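Local coordinates for carbon monoxide dehydrogenase (Thermococcus sp. AM4, PDB 6T7J), which oxidises carbon monoxide to carbon dioxide with water at a nickel-iron-sulfur cluster, here isolated without nickel, and probably passes the electrons through iron-sulfur clusters, at residues 14-19 against 458-463; 33-38 against 324-329; 194-199 against 216-221. One frame throughout, in Å; residues are numbered along the deposited sequence.

Contact 1: residues 14-19 against 458-463; sequences VSATKG and HNYSHV
His458 meets the N-terminal loop with both backbone and ring. Its N-H runs almost straight to Val14 O (3.1 Å, 173° at the hydrogen), and its O takes Ala16 N at 2.8 Å, so the two bonds bracket Ser15 in a single beta bridge. With CG anti to the backbone N (chi1 177°), the imidazole turns its edge, with ND1, to Ser15 OG, 3.1 Å away; either could be the donor. The same hydroxyl accepts from Thr17 N, which makes an ST turn, and from Thr17 OG1. Asn459, whose side chain is about 9 Å from the broken Fe4S4 cluster, hangs ND2 over one face of the His458 ring, toward its rim, and touches Thr17 CG2 with it at 3.3 Å, while its OD1 turns to Asn452. At Tyr460, where helix 460-471 begins, Ala16 CB packs against Tyr460 CB at 4.0 Å, near the plane of the phenol ring. One turn on, Val463 CG1 grazes the same methyl. Three polar links converge on Ser15 OG, which should hold the turn of the loop and the His458 ring edge together, joining the N-terminal segment to the start of a helix near the cluster.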
loop_
_atom_site.group_PDB
_atom_site.type_symbol
_atom_site.label_atom_id
_atom_site.label_comp_id
_atom_site.label_asym_id
_atom_site.label_seq_id
_atom_site.Cartn_x
_atom_site.Cartn_y
_atom_site.Cartn_z
ATOM N N VAL A 14 11.550 -33.481 -6.462
ATOM C CA VAL A 14 10.832 -32.216 -6.355
ATOM C C VAL A 14 10.689 -31.768 -4.903
ATOM O O VAL A 14 10.632 -30.564 -4.629
ATOM C CB VAL A 14 9.458 -32.324 -7.042
ATOM C CG1 VAL A 14 8.521 -33.212 -6.238
ATOM C CG2 VAL A 14 8.846 -30.947 -7.232
ATOM N N SER A 15 10.643 -32.701 -3.953
ATOM C CA SER A 15 10.285 -32.354 -2.587
ATOM C C SER A 15 11.059 -33.221 -1.604
ATOM O O SER A 15 11.660 -34.235 -1.969
ATOM C CB SER A 15 8.778 -32.506 -2.357
ATOM O OG SER A 15 8.485 -32.643 -0.979
ATOM N N ALA A 16 11.023 -32.806 -0.339
ATOM C CA ALA A 16 11.689 -33.508 0.746
ATOM C C ALA A 16 10.717 -34.159 1.720
ATOM O O ALA A 16 11.158 -34.793 2.684
ATOM C CB ALA A 16 12.613 -32.552 1.507
ATOM N N THR A 17 9.415 -34.015 1.504
ATOM C CA THR A 17 8.404 -34.655 2.332
ATOM C C THR A 17 7.739 -35.774 1.543
ATOM O O THR A 17 7.399 -35.602 0.369
ATOM C CB THR A 17 7.355 -33.647 2.811
ATOM O OG1 THR A 17 6.876 -32.884 1.698
ATOM C CG2 THR A 17 7.960 -32.702 3.837
ATOM N N LYS A 18 7.566 -36.923 2.193
ATOM C CA LYS A 18 7.027 -38.094 1.515
ATOM C C LYS A 18 5.565 -37.872 1.138
ATOM O O LYS A 18 4.769 -37.385 1.946
ATOM C CB LYS A 18 7.167 -39.328 2.406
ATOM C CG LYS A 18 8.593 -39.644 2.826
ATOM C CD LYS A 18 9.442 -40.054 1.632
ATOM C CE LYS A 18 10.918 -40.118 1.995
ATOM N NZ LYS A 18 11.674 -38.935 1.492
ATOM N N GLY A 19 5.217 -38.225 -0.098
ATOM C CA GLY A 19 3.865 -38.111 -0.603
ATOM C C GLY A 19 3.672 -37.032 -1.648
ATOM O O GLY A 19 2.710 -37.109 -2.425
ATOM N N HIS A 458 11.223 -28.504 -2.361
ATOM C CA HIS A 458 10.132 -28.308 -1.414
ATOM C C HIS A 458 10.494 -28.857 -0.037
ATOM O O HIS A 458 10.745 -30.058 0.120
ATOM C CB HIS A 458 8.860 -28.967 -1.939
ATOM C CG HIS A 458 7.701 -28.868 -0.998
ATOM N ND1 HIS A 458 7.044 -29.976 -0.507
ATOM C CD2 HIS A 458 7.086 -27.793 -0.450
ATOM C CE1 HIS A 458 6.073 -29.587 0.300
ATOM N NE2 HIS A 458 6.077 -28.267 0.351
ATOM N N ASN A 459 10.525 -27.964 0.953
ATOM C CA ASN A 459 10.799 -28.276 2.353
ATOM C C ASN A 459 12.215 -28.792 2.579
ATOM O O ASN A 459 12.584 -29.090 3.719
ATOM C CB ASN A 459 9.787 -29.290 2.895
ATOM C CG ASN A 459 8.418 -28.681 3.130
ATOM O OD1 ASN A 459 8.284 -27.468 3.294
ATOM N ND2 ASN A 459 7.394 -29.524 3.148
ATOM N N TYR A 460 13.026 -28.887 1.520
ATOM C CA TYR A 460 14.379 -29.411 1.690
ATOM C C TYR A 460 15.240 -28.476 2.528
ATOM O O TYR A 460 15.963 -28.928 3.424
ATOM C CB TYR A 460 15.039 -29.661 0.334
ATOM C CG TYR A 460 16.443 -30.217 0.457
ATOM C CD1 TYR A 460 16.655 -31.554 0.768
ATOM C CD2 TYR A 460 17.554 -29.402 0.281
ATOM C CE1 TYR A 460 17.934 -32.066 0.892
ATOM C CE2 TYR A 460 18.838 -29.906 0.403
ATOM C CZ TYR A 460 19.020 -31.238 0.709
ATOM O OH TYR A 460 20.292 -31.744 0.830
ATOM N N SER A 461 15.185 -27.171 2.254
ATOM C CA SER A 461 16.036 -26.246 2.995
ATOM C C SER A 461 15.585 -26.123 4.446
ATOM O O SER A 461 16.425 -26.081 5.352
ATOM C CB SER A 461 16.064 -24.883 2.305
ATOM O OG SER A 461 16.910 -24.913 1.167
ATOM N N HIS A 462 14.272 -26.087 4.690
ATOM C CA HIS A 462 13.761 -26.084 6.058
ATOM C C HIS A 462 14.399 -27.197 6.885
ATOM O O HIS A 462 15.083 -26.946 7.890
ATOM C CB HIS A 462 12.236 -26.244 6.049
ATOM C CG HIS A 462 11.492 -25.040 5.556
ATOM N ND1 HIS A 462 11.752 -23.764 6.007
ATOM C CD2 HIS A 462 10.484 -24.925 4.660
ATOM C CE1 HIS A 462 10.940 -22.913 5.405
ATOM N NE2 HIS A 462 10.161 -23.592 4.582
ATOM N N VAL A 463 14.205 -28.443 6.447
ATOM C CA VAL A 463 14.632 -29.589 7.242
ATOM C C VAL A 463 16.152 -29.690 7.279
ATOM O O VAL A 463 16.733 -30.018 8.319
ATOM C CB VAL A 463 13.987 -30.883 6.715
ATOM C CG1 VAL A 463 14.307 -31.096 5.247
ATOM C CG2 VAL A 463 14.469 -32.056 7.521
#

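Contact 2: residues 33-38 against 324-329; sequences KTAWHR and MQELAI
Glu326 reaches from the first turn of helix 325-330 to the N-terminal end of helix 35-42, its chain extended beyond CG, and divides its two oxygens between backbone and side chain. OE1 receives Ala35 N through its syn lone pair at 2.9 Å, though the bond is bent to 130°. OE2 meets the edge of the Arg38 guanidinium: NH2 comes to 2.7 Å and lies in a salt bridge, with NH1 adding a weak bond at 3.1 Å. OE2 lies in the guanidinium plane, but the carboxylate is turned 56° from it, and NH2 therefore comes from above the carboxylate. A bend at chi3 (-64°) folds Arg38 back over its own helix end, laying one face over Thr34 O. The NH2 and, weakly, NE of Arg38 also reach Val76 O and Gly75 O of the second subunit. Thr34 is the N-cap: OG1 accepts from Trp36 N at 3.2 Å, and Thr34 N gives to His37 ND1, completing a capping box. Beside this polar patch Leu327 and Trp36, each with CG anti to its carbonyl carbon, cross at about a right angle, Leu327 CD1 touching the indole edge at Trp36 CH2, 3.8 Å away. A buried carboxylate at a helix N-terminus, paired with arginine, would probably stay ionised, and Arg38 ties that pairing to the second subunit, whose Gly75 and Val76 belong to the SF4 pocket.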
loop_
_atom_site.group_PDB
_atom_site.type_symbol
_atom_site.label_atom_id
_atom_site.label_comp_id
_atom_site.label_asym_id
_atom_site.label_seq_id
_atom_site.Cartn_x
_atom_site.Cartn_y
_atom_site.Cartn_z
ATOM N N LYS A 33 -2.901 -29.123 -13.386
ATOM C CA LYS A 33 -1.689 -28.339 -13.191
ATOM C C LYS A 33 -1.530 -27.958 -11.725
ATOM O O LYS A 33 -2.489 -27.531 -11.076
ATOM C CB LYS A 33 -1.719 -27.079 -14.055
ATOM C CG LYS A 33 -1.838 -27.336 -15.548
ATOM C CD LYS A 33 -1.482 -26.089 -16.348
ATOM C CE LYS A 33 -1.940 -26.203 -17.792
ATOM N NZ LYS A 33 -1.421 -25.090 -18.631
ATOM N N THR A 34 -0.318 -28.114 -11.206
ATOM C CA THR A 34 0.045 -27.640 -9.880
ATOM C C THR A 34 0.915 -26.394 -10.008
ATOM O O THR A 34 1.193 -25.910 -11.110
ATOM C CB THR A 34 0.762 -28.734 -9.084
ATOM O OG1 THR A 34 2.136 -28.803 -9.487
ATOM C CG2 THR A 34 0.098 -30.083 -9.309
ATOM N N ALA A 35 1.349 -25.869 -8.859
ATOM C CA ALA A 35 2.203 -24.686 -8.867
ATOM C C ALA A 35 3.524 -24.949 -9.579
ATOM O O ALA A 35 4.091 -24.038 -10.193
ATOM C CB ALA A 35 2.454 -24.209 -7.436
ATOM N N TRP A 36 4.024 -26.186 -9.521
ATOM C CA TRP A 36 5.284 -26.509 -10.184
ATOM C C TRP A 36 5.148 -26.445 -11.703
ATOM O O TRP A 36 6.019 -25.891 -12.388
ATOM C CB TRP A 36 5.761 -27.894 -9.741
ATOM C CG TRP A 36 6.188 -27.975 -8.300
ATOM C CD1 TRP A 36 7.406 -27.637 -7.787
ATOM C CD2 TRP A 36 5.402 -28.439 -7.193
ATOM N NE1 TRP A 36 7.427 -27.855 -6.431
ATOM C CE2 TRP A 36 6.210 -28.349 -6.041
ATOM C CE3 TRP A 36 4.094 -28.917 -7.063
ATOM C CZ2 TRP A 36 5.753 -28.719 -4.776
ATOM C CZ3 TRP A 36 3.644 -29.286 -5.807
ATOM C CH2 TRP A 36 4.472 -29.184 -4.681
ATOM N N HIS A 37 4.062 -27.003 -12.248
ATOM C CA HIS A 37 3.849 -26.959 -13.692
ATOM C C HIS A 37 3.743 -25.523 -14.192
ATOM O O HIS A 37 4.312 -25.172 -15.233
ATOM C CB HIS A 37 2.590 -27.744 -14.064
ATOM C CG HIS A 37 2.600 -29.165 -13.593
ATOM N ND1 HIS A 37 2.010 -29.562 -12.412
ATOM C CD2 HIS A 37 3.128 -30.284 -14.144
ATOM C CE1 HIS A 37 2.176 -30.864 -12.255
ATOM N NE2 HIS A 37 2.853 -31.324 -13.292
ATOM N N ARG A 38 3.024 -24.671 -13.458
ATOM C CA ARG A 38 2.868 -23.290 -13.893
ATOM C C ARG A 38 4.158 -22.498 -13.717
ATOM O O ARG A 38 4.457 -21.614 -14.532
ATOM C CB ARG A 38 1.705 -22.641 -13.141
ATOM C CG ARG A 38 0.362 -23.304 -13.444
ATOM C CD ARG A 38 -0.801 -22.549 -12.826
ATOM N NE ARG A 38 -0.736 -22.562 -11.368
ATOM C CZ ARG A 38 -1.307 -23.486 -10.601
ATOM N NH1 ARG A 38 -1.993 -24.478 -11.153
ATOM N NH2 ARG A 38 -1.189 -23.417 -9.283
ATOM N N MET A 324 1.535 -27.592 -0.724
ATOM C CA MET A 324 0.797 -28.843 -0.665
ATOM C C MET A 324 -0.714 -28.660 -0.730
ATOM O O MET A 324 -1.429 -29.659 -0.879
ATOM C CB MET A 324 1.168 -29.615 0.608
ATOM C CG MET A 324 2.640 -29.999 0.672
ATOM S SD MET A 324 3.134 -30.718 2.249
ATOM C CE MET A 324 2.400 -32.347 2.119
ATOM N N GLN A 325 -1.216 -27.420 -0.645
ATOM C CA GLN A 325 -2.664 -27.218 -0.620
ATOM C C GLN A 325 -3.332 -27.857 -1.836
ATOM O O GLN A 325 -4.247 -28.679 -1.694
ATOM C CB GLN A 325 -3.000 -25.724 -0.524
ATOM C CG GLN A 325 -2.352 -24.821 -1.566
ATOM C CD GLN A 325 -2.618 -23.353 -1.300
ATOM O OE1 GLN A 325 -3.723 -22.859 -1.528
ATOM N NE2 GLN A 325 -1.606 -22.646 -0.811
ATOM N N GLU A 326 -2.859 -27.516 -3.040
ATOM C CA GLU A 326 -3.334 -28.175 -4.253
ATOM C C GLU A 326 -3.303 -29.688 -4.103
ATOM O O GLU A 326 -4.304 -30.372 -4.349
ATOM C CB GLU A 326 -2.476 -27.758 -5.447
ATOM C CG GLU A 326 -2.951 -26.528 -6.184
ATOM C CD GLU A 326 -1.919 -26.045 -7.176
ATOM O OE1 GLU A 326 -0.715 -26.122 -6.853
ATOM O OE2 GLU A 326 -2.309 -25.602 -8.277
ATOM N N LEU A 327 -2.155 -30.224 -3.675
ATOM C CA LEU A 327 -1.997 -31.669 -3.580
ATOM C C LEU A 327 -3.045 -32.288 -2.667
ATOM O O LEU A 327 -3.481 -33.421 -2.908
ATOM C CB LEU A 327 -0.590 -32.010 -3.092
ATOM C CG LEU A 327 0.540 -31.487 -3.981
ATOM C CD1 LEU A 327 1.889 -31.642 -3.296
ATOM C CD2 LEU A 327 0.529 -32.197 -5.328
ATOM N N ALA A 328 -3.483 -31.554 -1.639
ATOM C CA ALA A 328 -4.479 -32.099 -0.723
ATOM C C ALA A 328 -5.785 -32.390 -1.447
ATOM O O ALA A 328 -6.463 -33.381 -1.151
ATOM C CB ALA A 328 -4.707 -31.136 0.443
ATOM N N ILE A 329 -6.150 -31.544 -2.413
ATOM C CA ILE A 329 -7.353 -31.798 -3.197
ATOM C C ILE A 329 -7.126 -32.956 -4.158
ATOM O O ILE A 329 -8.071 -33.662 -4.530
ATOM C CB ILE A 329 -7.782 -30.517 -3.938
ATOM C CG1 ILE A 329 -7.808 -29.329 -2.974
ATOM C CG2 ILE A 329 -9.140 -30.700 -4.600
ATOM C CD1 ILE A 329 -8.057 -27.998 -3.653
#

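Contact 3: residues 194-199 against 216-221; sequences DREVCE and LLHGIR
Glu199 lies flat over the imidazole of His218, carboxylate and ring only 14° from parallel, while the edge of that ring is turned to a second glutamate. Glu199 CG sits over the face, 3.3 Å from His218 NE2. Extension at both chi1 and chi2 carries the carboxylate on across the ring, so that OE1 arrives near Arg221 NH2, at 3.5 Å, in a salt bridge. At the His218 edge, CE1 approaches the backbone carbonyl Glu196 O to 3.1 Å, close to the ring plane, and NE2 gives a weak hydrogen bond to Glu196 OE1.

Helices 193-203 and 212-242 run nearly antiparallel, at 156°, with the axes of the short segments 9.8 Å apart. They follow one another in the chain as a helical hairpin, and polar side chains meet between them, among helices, in keeping with the helical N-terminal part of CO dehydrogenases. Arg221 completes a salt-bridge network with the two glutamates. Its chain bends at chi3 (62°), which swings the guanidinium round to the edge of the imidazole, His218 CD2 lying in its plane. Glu196 OE1 packs on the aliphatic part, 3.3 Å from Arg221 CG, and pairs with NE at 3.4 Å from well outside the guanidinium plane, an attraction of charges without an N-H aimed at the oxygen. Glu196, bent at chi2, is held more firmly by Arg191 through OE2. Glu199 likewise has salt bridges from OE2 to Arg191 and from OE1 to Arg203. Three arginines around the two carboxylates would probably favour keeping both charged although they are buried. Beyond Glu199 the second subunit comes close, its Lys365 packing against that side chain.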
loop_
_atom_site.group_PDB
_atom_site.type_symbol
_atom_site.label_atom_id
_atom_site.label_comp_id
_atom_site.label_asym_id
_atom_site.label_seq_id
_atom_site.Cartn_x
_atom_site.Cartn_y
_atom_site.Cartn_z
ATOM N N ASP A 194 -1.446 1.373 10.347
ATOM C CA ASP A 194 -2.029 1.750 9.064
ATOM C C ASP A 194 -1.363 2.996 8.499
ATOM O O ASP A 194 -1.193 3.109 7.279
ATOM C CB ASP A 194 -3.535 1.967 9.214
ATOM C CG ASP A 194 -4.275 0.694 9.590
ATOM O OD1 ASP A 194 -3.650 -0.387 9.581
ATOM O OD2 ASP A 194 -5.486 0.775 9.894
ATOM N N ARG A 195 -0.950 3.923 9.368
ATOM C CA ARG A 195 -0.213 5.089 8.896
ATOM C C ARG A 195 1.128 4.689 8.293
ATOM O O ARG A 195 1.553 5.261 7.288
ATOM C CB ARG A 195 -0.002 6.094 10.026
ATOM C CG ARG A 195 0.808 7.305 9.582
ATOM C CD ARG A 195 1.361 8.101 10.742
ATOM N NE ARG A 195 2.058 9.296 10.273
ATOM C CZ ARG A 195 2.402 10.314 11.052
ATOM N NH1 ARG A 195 3.034 11.361 10.537
ATOM N NH2 ARG A 195 2.117 10.286 12.348
ATOM N N GLU A 196 1.813 3.711 8.892
ATOM C CA GLU A 196 3.090 3.275 8.332
ATOM C C GLU A 196 2.901 2.650 6.953
ATOM O O GLU A 196 3.657 2.946 6.015
ATOM C CB GLU A 196 3.782 2.291 9.280
ATOM C CG GLU A 196 3.942 2.782 10.717
ATOM C CD GLU A 196 4.690 4.099 10.823
ATOM O OE1 GLU A 196 5.507 4.402 9.930
ATOM O OE2 GLU A 196 4.465 4.834 11.808
ATOM N N VAL A 197 1.887 1.789 6.811
ATOM C CA VAL A 197 1.604 1.187 5.506
ATOM C C VAL A 197 1.296 2.271 4.474
ATOM O O VAL A 197 1.842 2.279 3.358
ATOM C CB VAL A 197 0.449 0.174 5.619
ATOM C CG1 VAL A 197 -0.147 -0.117 4.245
ATOM C CG2 VAL A 197 0.928 -1.112 6.278
ATOM N N CYS A 198 0.421 3.212 4.842
ATOM C CA CYS A 198 0.023 4.256 3.907
ATOM C C CYS A 198 1.197 5.163 3.553
ATOM O O CYS A 198 1.314 5.621 2.411
ATOM C CB CYS A 198 -1.140 5.053 4.499
ATOM S SG CYS A 198 -1.416 6.674 3.781
ATOM N N GLU A 199 2.096 5.412 4.512
ATOM C CA GLU A 199 3.267 6.231 4.219
ATOM C C GLU A 199 4.228 5.512 3.288
ATOM O O GLU A 199 4.894 6.161 2.476
ATOM C CB GLU A 199 3.993 6.640 5.503
ATOM C CG GLU A 199 5.308 7.382 5.235
ATOM C CD GLU A 199 5.832 8.143 6.437
ATOM O OE1 GLU A 199 7.006 8.569 6.400
ATOM O OE2 GLU A 199 5.074 8.319 7.413
ATOM N N LEU A 216 14.334 2.599 2.889
ATOM C CA LEU A 216 14.525 1.368 3.646
ATOM C C LEU A 216 14.413 1.600 5.150
ATOM O O LEU A 216 14.008 0.694 5.883
ATOM C CB LEU A 216 15.871 0.740 3.283
ATOM C CG LEU A 216 15.956 0.291 1.820
ATOM C CD1 LEU A 216 17.214 -0.523 1.557
ATOM C CD2 LEU A 216 14.709 -0.491 1.419
ATOM N N LEU A 217 14.731 2.806 5.629
ATOM C CA LEU A 217 14.533 3.103 7.044
ATOM C C LEU A 217 13.050 3.166 7.387
ATOM O O LEU A 217 12.623 2.682 8.446
ATOM C CB LEU A 217 15.229 4.415 7.412
ATOM C CG LEU A 217 16.749 4.362 7.567
ATOM C CD1 LEU A 217 17.319 5.754 7.774
ATOM C CD2 LEU A 217 17.145 3.438 8.708
ATOM N N HIS A 218 12.236 3.743 6.500
ATOM C CA HIS A 218 10.800 3.687 6.740
ATOM C C HIS A 218 10.267 2.268 6.596
ATOM O O HIS A 218 9.305 1.899 7.277
ATOM C CB HIS A 218 10.041 4.622 5.805
ATOM C CG HIS A 218 8.566 4.630 6.057
ATOM N ND1 HIS A 218 7.655 4.096 5.173
ATOM C CD2 HIS A 218 7.848 5.074 7.116
ATOM C CE1 HIS A 218 6.437 4.237 5.666
ATOM N NE2 HIS A 218 6.527 4.817 6.847
ATOM N N GLY A 219 10.864 1.466 5.713
ATOM C CA GLY A 219 10.526 0.052 5.683
ATOM C C GLY A 219 10.809 -0.629 7.006
ATOM O O GLY A 219 10.030 -1.471 7.465
ATOM N N ILE A 220 11.928 -0.272 7.636
ATOM C CA ILE A 220 12.244 -0.788 8.966
ATOM C C ILE A 220 11.168 -0.369 9.963
ATOM O O ILE A 220 10.691 -1.179 10.769
ATOM C CB ILE A 220 13.642 -0.313 9.402
ATOM C CG1 ILE A 220 14.723 -1.199 8.775
ATOM C CG2 ILE A 220 13.763 -0.304 10.920
ATOM C CD1 ILE A 220 16.080 -0.545 8.694
ATOM N N ARG A 221 10.770 0.906 9.916
ATOM C CA ARG A 221 9.727 1.397 10.817
ATOM C C ARG A 221 8.414 0.641 10.620
ATOM O O ARG A 221 7.740 0.276 11.592
ATOM C CB ARG A 221 9.517 2.898 10.607
ATOM C CG ARG A 221 8.330 3.479 11.368
ATOM C CD ARG A 221 8.498 4.974 11.623
ATOM N NE ARG A 221 8.575 5.745 10.385
ATOM C CZ ARG A 221 8.825 7.050 10.330
ATOM N NH1 ARG A 221 9.023 7.739 11.447
ATOM N NH2 ARG A 221 8.877 7.668 9.156
#

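Contacts 1 and 2 are neighbours, with centres 14 Å apart, and both fasten the N-terminal region to parts of the chain hundreds of residues later. They touch directly: His458 CE1 packs on Met324 CG at 3.5 Å, and Val14 meets the indole of Trp36. Contact 3 joins two helices close in sequence, with its centre about 35 Å from that of contact 1, on the opposite side of the chain's centre. Contacts 2 and 3 are buried, whereas contact 1 is only partly buried. Neutral backbone and hydroxyl bonds carry contact 1; contact 2 centres on one glutamate-arginine pair, and contact 3 spreads its charges over a network. Both charged contacts come within reach of the second subunit.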